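Local coordinates for protein putative ATP-dependent endonuclease of the OLD family (Thermus scotoductus, PDB 6P74) that degrades linear or supercoiled double-stranded DNA in the 5'-to-3' direction, nicks circular DNA and has a DNA-stimulated ATPase activity, at residues Pro22-Val27 / Gln304-Thr309; Ala286-Tyr291 / Ser311-Asp316. All coordinates share one frame; numbering follows the deposited sequence.

Contact 1: Pro22-Val27 / Gln304-Thr309; sequences PLTAIV and QIIYST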
loop_
_atom_site.group_PDB
_atom_site.type_symbol
_atom_site.label_atom_id
_atom_site.label_comp_id
_atom_site.label_asym_id
_atom_site.label_seq_id
_atom_site.Cartn_x
_atom_site.Cartn_y
_atom_site.Cartn_z
ATOM N N PRO A 22 12.556 16.400 -18.153
ATOM C CA PRO A 22 11.186 16.830 -18.491
ATOM C C PRO A 22 10.274 15.654 -18.761
ATOM O O PRO A 22 9.079 15.688 -18.440
ATOM C CB PRO A 22 11.384 17.697 -19.748
ATOM C CG PRO A 22 12.859 17.981 -19.825
ATOM C CD PRO A 22 13.544 16.807 -19.167
ATOM N N LEU A 23 10.827 14.604 -19.356
ATOM C CA LEU A 23 10.185 13.307 -19.433
ATOM C C LEU A 23 11.144 12.325 -18.785
ATOM O O LEU A 23 12.311 12.247 -19.184
ATOM C CB LEU A 23 9.908 12.919 -20.882
ATOM C CG LEU A 23 8.852 11.864 -21.139
ATOM C CD1 LEU A 23 7.514 12.405 -20.702
ATOM C CD2 LEU A 23 8.834 11.544 -22.611
ATOM N N THR A 24 10.666 11.604 -17.769
ATOM C CA THR A 24 11.461 10.584 -17.093
ATOM C C THR A 24 10.670 9.283 -17.161
ATOM O O THR A 24 9.581 9.187 -16.585
ATOM C CB THR A 24 11.778 10.982 -15.652
ATOM O OG1 THR A 24 12.285 12.329 -15.612
ATOM C CG2 THR A 24 12.814 10.054 -15.080
ATOM N N ALA A 25 11.206 8.291 -17.888
ATOM C CA ALA A 25 10.540 7.014 -18.119
ATOM C C ALA A 25 11.302 5.968 -17.325
ATOM O O ALA A 25 12.466 5.675 -17.631
ATOM C CB ALA A 25 10.508 6.647 -19.604
ATOM N N ILE A 26 10.647 5.401 -16.321
ATOM C CA ILE A 26 11.286 4.514 -15.360
ATOM C C ILE A 26 10.832 3.091 -15.648
ATOM O O ILE A 26 9.634 2.795 -15.580
ATOM C CB ILE A 26 10.943 4.922 -13.925
ATOM C CG1 ILE A 26 11.233 6.423 -13.729
ATOM C CG2 ILE A 26 11.653 4.019 -12.958
ATOM C CD1 ILE A 26 11.129 6.897 -12.286
ATOM N N VAL A 27 11.782 2.211 -15.974
ATOM C CA VAL A 27 11.486 0.828 -16.337
ATOM C C VAL A 27 12.335 -0.115 -15.495
ATOM O O VAL A 27 13.351 0.272 -14.912
ATOM C CB VAL A 27 11.730 0.554 -17.830
ATOM C CG1 VAL A 27 11.197 1.688 -18.668
ATOM C CG2 VAL A 27 13.211 0.355 -18.073
ATOM N N GLN A 304 6.179 18.576 -16.657
ATOM C CA GLN A 304 7.165 17.521 -16.530
ATOM C C GLN A 304 6.420 16.239 -16.188
ATOM O O GLN A 304 5.566 16.245 -15.295
ATOM C CB GLN A 304 8.197 17.871 -15.454
ATOM C CG GLN A 304 9.008 16.673 -14.985
ATOM C CD GLN A 304 9.974 17.025 -13.875
ATOM O OE1 GLN A 304 9.612 17.733 -12.925
ATOM N NE2 GLN A 304 11.218 16.527 -13.982
ATOM N N ILE A 305 6.716 15.152 -16.906
ATOM C CA ILE A 305 6.049 13.863 -16.695
ATOM C C ILE A 305 7.074 12.856 -16.201
ATOM O O ILE A 305 8.085 12.602 -16.872
ATOM C CB ILE A 305 5.363 13.339 -17.971
ATOM C CG1 ILE A 305 4.402 14.374 -18.536
ATOM C CG2 ILE A 305 4.582 12.074 -17.668
ATOM C CD1 ILE A 305 3.191 14.582 -17.650
ATOM N N ILE A 306 6.804 12.262 -15.049
ATOM C CA ILE A 306 7.632 11.211 -14.488
ATOM C C ILE A 306 6.741 9.993 -14.333
ATOM O O ILE A 306 5.679 10.083 -13.711
ATOM C CB ILE A 306 8.230 11.624 -13.136
ATOM C CG1 ILE A 306 9.125 12.853 -13.293
ATOM C CG2 ILE A 306 8.966 10.452 -12.472
ATOM C CD1 ILE A 306 9.588 13.409 -11.949
ATOM N N TYR A 307 7.164 8.854 -14.886
ATOM C CA TYR A 307 6.293 7.694 -14.800
ATOM C C TYR A 307 7.078 6.390 -14.782
ATOM O O TYR A 307 8.191 6.297 -15.312
ATOM C CB TYR A 307 5.285 7.687 -15.945
ATOM C CG TYR A 307 5.893 7.703 -17.320
ATOM C CD1 TYR A 307 6.322 6.530 -17.921
ATOM C CD2 TYR A 307 6.014 8.882 -18.028
ATOM C CE1 TYR A 307 6.864 6.533 -19.177
ATOM C CE2 TYR A 307 6.541 8.897 -19.285
ATOM C CZ TYR A 307 6.965 7.715 -19.861
ATOM O OH TYR A 307 7.502 7.719 -21.128
ATOM N N SER A 308 6.494 5.397 -14.118
ATOM C CA SER A 308 6.842 3.999 -14.307
ATOM C C SER A 308 6.005 3.442 -15.459
ATOM O O SER A 308 4.895 3.910 -15.725
ATOM C CB SER A 308 6.615 3.199 -13.022
ATOM O OG SER A 308 5.255 3.226 -12.604
ATOM N N THR A 309 6.568 2.467 -16.176
ATOM C CA THR A 309 5.869 1.865 -17.303
ATOM C C THR A 309 6.356 0.445 -17.539
ATOM O O THR A 309 7.503 0.096 -17.233
ATOM C CB THR A 309 6.051 2.674 -18.594
ATOM O OG1 THR A 309 5.115 2.223 -19.570
ATOM C CG2 THR A 309 7.448 2.483 -19.151
#
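L23-V27 and Q304-S308 are adjacent parallel strands in the central sheet of the ABC-type ATPase domain; the first leads straight into the Walker A loop. Five backbone hydrogen bonds join them in parallel fashion, with alternate residues of each strand reaching across. I305 N donates to P22 O, I305 O accepts from T24 N at 2.9 Å, and Y307 N meets T24 O at 3.0 Å. I26 N to Y307 O is the shortest, 2.8 Å, and T309 N to I26 O is the least straight, at 144° about the hydrogen.

L23, A25, I305 and Y307 share one face. Y307 CG sits between its own backbone N and carbonyl carbon (chi1 58°), which swings the ring over the neighbouring strand. A25 CA lies over one ring face, 4.2 Å from the centroid, and the small methyl of A25 lets the phenol lie this close, with A25 CB 3.7 Å from Y307 CE1. L23 CD1 comes to the edge of the same ring and also packs on I305 CB at 3.6 Å. The Y307 hydroxyl probably hydrogen-bonds F314 O.

On the other face T24 and I306 run side by side, and I26 CD1 reaches I306 CG2 at 4.2 Å; beta-branched residues such as T24, I26 and I306 suit a buried strand. Here helix 34-45 covers I26 and S308, S308 lying beside the probable ATP-binding K34, its OG hydrogen-bonded to E277 OE2. Strand 272-276 flanks 304-308, while strand 323-328 pairs with 23-27 along its other edge.

Contact 2: Ala286-Tyr291 / Ser311-Asp316; sequences AQRYFY and SPIFAD. With SO4 (sulfate ion), chain J.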
loop_
_atom_site.group_PDB
_atom_site.type_symbol
_atom_site.label_atom_id
_atom_site.label_comp_id
_atom_site.label_asym_id
_atom_site.label_seq_id
_atom_site.Cartn_x
_atom_site.Cartn_y
_atom_site.Cartn_z
ATOM N N ALA A 286 -4.325 3.786 -28.366
ATOM C CA ALA A 286 -4.538 4.879 -27.426
ATOM C C ALA A 286 -3.286 5.163 -26.625
ATOM O O ALA A 286 -3.054 6.311 -26.230
ATOM C CB ALA A 286 -5.702 4.563 -26.481
ATOM N N GLN A 287 -2.487 4.132 -26.354
ATOM C CA GLN A 287 -1.218 4.350 -25.684
ATOM C C GLN A 287 -0.301 5.176 -26.557
ATOM O O GLN A 287 0.416 6.056 -26.067
ATOM C CB GLN A 287 -0.570 3.016 -25.336
ATOM C CG GLN A 287 -1.369 2.147 -24.365
ATOM C CD GLN A 287 -0.695 0.794 -24.195
ATOM O OE1 GLN A 287 0.533 0.703 -24.195
ATOM N NE2 GLN A 287 -1.491 -0.260 -24.085
ATOM N N ARG A 288 -0.346 4.935 -27.861
ATOM C CA ARG A 288 0.450 5.740 -28.769
ATOM C C ARG A 288 -0.031 7.176 -28.774
ATOM O O ARG A 288 0.775 8.110 -28.767
ATOM C CB ARG A 288 0.416 5.140 -30.173
ATOM C CG ARG A 288 1.486 4.088 -30.373
ATOM C CD ARG A 288 1.502 3.469 -31.797
ATOM N NE ARG A 288 0.870 2.147 -31.814
ATOM C CZ ARG A 288 1.503 0.997 -31.573
ATOM N NH1 ARG A 288 2.816 0.970 -31.317
ATOM N NH2 ARG A 288 0.813 -0.135 -31.602
ATOM N N TYR A 289 -1.345 7.373 -28.771
ATOM C CA TYR A 289 -1.880 8.727 -28.737
ATOM C C TYR A 289 -1.485 9.440 -27.436
ATOM O O TYR A 289 -1.003 10.572 -27.455
ATOM C CB TYR A 289 -3.402 8.660 -28.933
ATOM C CG TYR A 289 -4.083 9.994 -28.925
ATOM C CD1 TYR A 289 -4.376 10.618 -27.736
ATOM C CD2 TYR A 289 -4.438 10.627 -30.107
ATOM C CE1 TYR A 289 -4.989 11.838 -27.705
ATOM C CE2 TYR A 289 -5.063 11.860 -30.092
ATOM C CZ TYR A 289 -5.328 12.461 -28.874
ATOM O OH TYR A 289 -5.939 13.691 -28.796
ATOM N N PHE A 290 -1.623 8.759 -26.297
ATOM C CA PHE A 290 -1.279 9.353 -25.009
ATOM C C PHE A 290 0.212 9.711 -24.936
ATOM O O PHE A 290 0.582 10.829 -24.545
ATOM C CB PHE A 290 -1.689 8.379 -23.895
ATOM C CG PHE A 290 -1.778 8.994 -22.522
ATOM C CD1 PHE A 290 -1.897 10.375 -22.356
ATOM C CD2 PHE A 290 -1.743 8.187 -21.392
ATOM C CE1 PHE A 290 -1.968 10.927 -21.086
ATOM C CE2 PHE A 290 -1.826 8.736 -20.118
ATOM C CZ PHE A 290 -1.928 10.102 -19.961
ATOM N N TYR A 291 1.084 8.773 -25.314
ATOM C CA TYR A 291 2.520 9.034 -25.286
ATOM C C TYR A 291 2.885 10.246 -26.140
ATOM O O TYR A 291 3.641 11.119 -25.704
ATOM C CB TYR A 291 3.293 7.800 -25.753
ATOM C CG TYR A 291 4.805 7.964 -25.749
ATOM C CD1 TYR A 291 5.495 8.234 -24.577
ATOM C CD2 TYR A 291 5.542 7.837 -26.922
ATOM C CE1 TYR A 291 6.885 8.388 -24.570
ATOM C CE2 TYR A 291 6.929 7.981 -26.921
ATOM C CZ TYR A 291 7.590 8.251 -25.742
ATOM O OH TYR A 291 8.961 8.390 -25.743
ATOM N N SER A 311 5.293 -0.668 -20.752
ATOM C CA SER A 311 4.898 -0.650 -22.147
ATOM C C SER A 311 6.045 -0.174 -23.007
ATOM O O SER A 311 6.625 0.878 -22.719
ATOM C CB SER A 311 3.700 0.268 -22.352
ATOM O OG SER A 311 3.435 0.448 -23.738
ATOM N N PRO A 312 6.410 -0.899 -24.065
ATOM C CA PRO A 312 7.399 -0.357 -25.007
ATOM C C PRO A 312 6.900 0.870 -25.771
ATOM O O PRO A 312 7.677 1.486 -26.511
ATOM C CB PRO A 312 7.678 -1.537 -25.948
ATOM C CG PRO A 312 6.471 -2.413 -25.839
ATOM C CD PRO A 312 5.943 -2.241 -24.436
ATOM N N ILE A 313 5.632 1.232 -25.650
ATOM C CA ILE A 313 5.179 2.418 -26.355
ATOM C C ILE A 313 5.577 3.671 -25.591
ATOM O O ILE A 313 5.915 4.688 -26.203
ATOM C CB ILE A 313 3.666 2.319 -26.606
ATOM C CG1 ILE A 313 3.395 1.233 -27.665
ATOM C CG2 ILE A 313 3.096 3.653 -27.033
ATOM C CD1 ILE A 313 2.064 0.503 -27.449
ATOM N N PHE A 314 5.620 3.600 -24.258
ATOM C CA PHE A 314 6.032 4.716 -23.410
ATOM C C PHE A 314 7.528 4.726 -23.095
ATOM O O PHE A 314 8.014 5.670 -22.455
ATOM C CB PHE A 314 5.239 4.697 -22.097
ATOM C CG PHE A 314 3.794 5.060 -22.255
ATOM C CD1 PHE A 314 2.852 4.094 -22.594
ATOM C CD2 PHE A 314 3.373 6.372 -22.068
ATOM C CE1 PHE A 314 1.517 4.435 -22.752
ATOM C CE2 PHE A 314 2.037 6.724 -22.215
ATOM C CZ PHE A 314 1.107 5.754 -22.555
ATOM N N ALA A 315 8.278 3.715 -23.504
ATOM C CA ALA A 315 9.708 3.675 -23.212
ATOM C C ALA A 315 10.416 3.597 -24.560
ATOM O O ALA A 315 10.684 2.507 -25.069
ATOM C CB ALA A 315 10.047 2.529 -22.296
ATOM N N ASP A 316 10.701 4.769 -25.129
ATOM C CA ASP A 316 11.204 4.902 -26.492
ATOM C C ASP A 316 12.727 4.910 -26.485
ATOM O O ASP A 316 13.336 5.777 -25.847
ATOM C CB ASP A 316 10.679 6.191 -27.117
ATOM C CG ASP A 316 10.708 6.158 -28.618
ATOM O OD1 ASP A 316 11.799 5.918 -29.203
ATOM O OD2 ASP A 316 9.621 6.356 -29.210
HETATM S S SO4 J . -2.278 -2.122 -32.995
HETATM O O1 SO4 J . -1.729 -0.843 -32.551
HETATM O O2 SO4 J . -1.956 -2.333 -34.405
HETATM O O3 SO4 J . -3.726 -2.110 -32.835
HETATM O O4 SO4 J . -1.716 -3.197 -32.184
#
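Y291, I313 and F314 bury the most surface where the helix 284-299 meets the loop S311-D316, and Y291 and F314 interlock reciprocally. Each lays its own carbon on the other's ring: Y291 CB stands over a face of F314, 4.2 Å from the centroid, while F314 CA stands over a face of Y291. The rings themselves form an offset edge-to-face pair, the edge of Y291 turned to the face of F314, with centroids 5.7 Å apart and planes at 70°. Y291 CG lies opposite its backbone N (chi1 -180°), which carries the phenol away from the helix and along the loop backbone. Its face therefore also receives a backbone oxygen, I313 O, 3.3 Å from Y291 CD2, and its far end crosses D316.

F314 drives its ring toward the helix. F290 CD2 comes to the ring's edge, 3.9 Å from F314 CZ, and Q287 CB touches F314 CE1 at 3.6 Å. An aromatic ring suits this place because it spans successive turns of the helix.

I313 fills the side nearer solvent. Its CG2 lies against R288 CG at 3.7 Å, and its CD1 sits over one face of the guanidinium, at whose edge a sulfate, probably from the crystallisation liquor, is bound: R288 NH2 donates to SO4 O1 at 2.8 Å.

One polar bond fixes the start of the loop. S311 OG donates to Q287 OE1 at 2.9 Å, approaching nearly in line with the carbonyl, while Q287 NE2 is held by L282 O. The same serine hydroxyl accepts from I313 N, closing an ST turn. Helix 284-299 packs here against the loop after strand 304-308; it is the crossover helix of a beta-alpha-beta unit joining adjacent parallel strands 272-276 and 304-308, the building block of P-loop NTPase sheets.

How the contacts relate
Both contacts belong to the ATPase domain, and chain continuity ties them together: helix 284-299 of contact 2 runs into strand 304-308 of contact 1, whose end feeds the loop 311-316. Contact 1 is deep core, held by regular backbone hydrogen bonds with mostly apolar side chains on both faces of the sheet. Contact 2 lies nearer the surface and depends on side chains, two aromatic rings and an isoleucine foremost, with one hydroxyl-amide bond and an exposed arginine at its solvent side. They meet directly, the Y307 hydroxyl reaching F314 O and also packing on Y291, while T309 lies against F314. The loop is thereby anchored to sheet and helix alike.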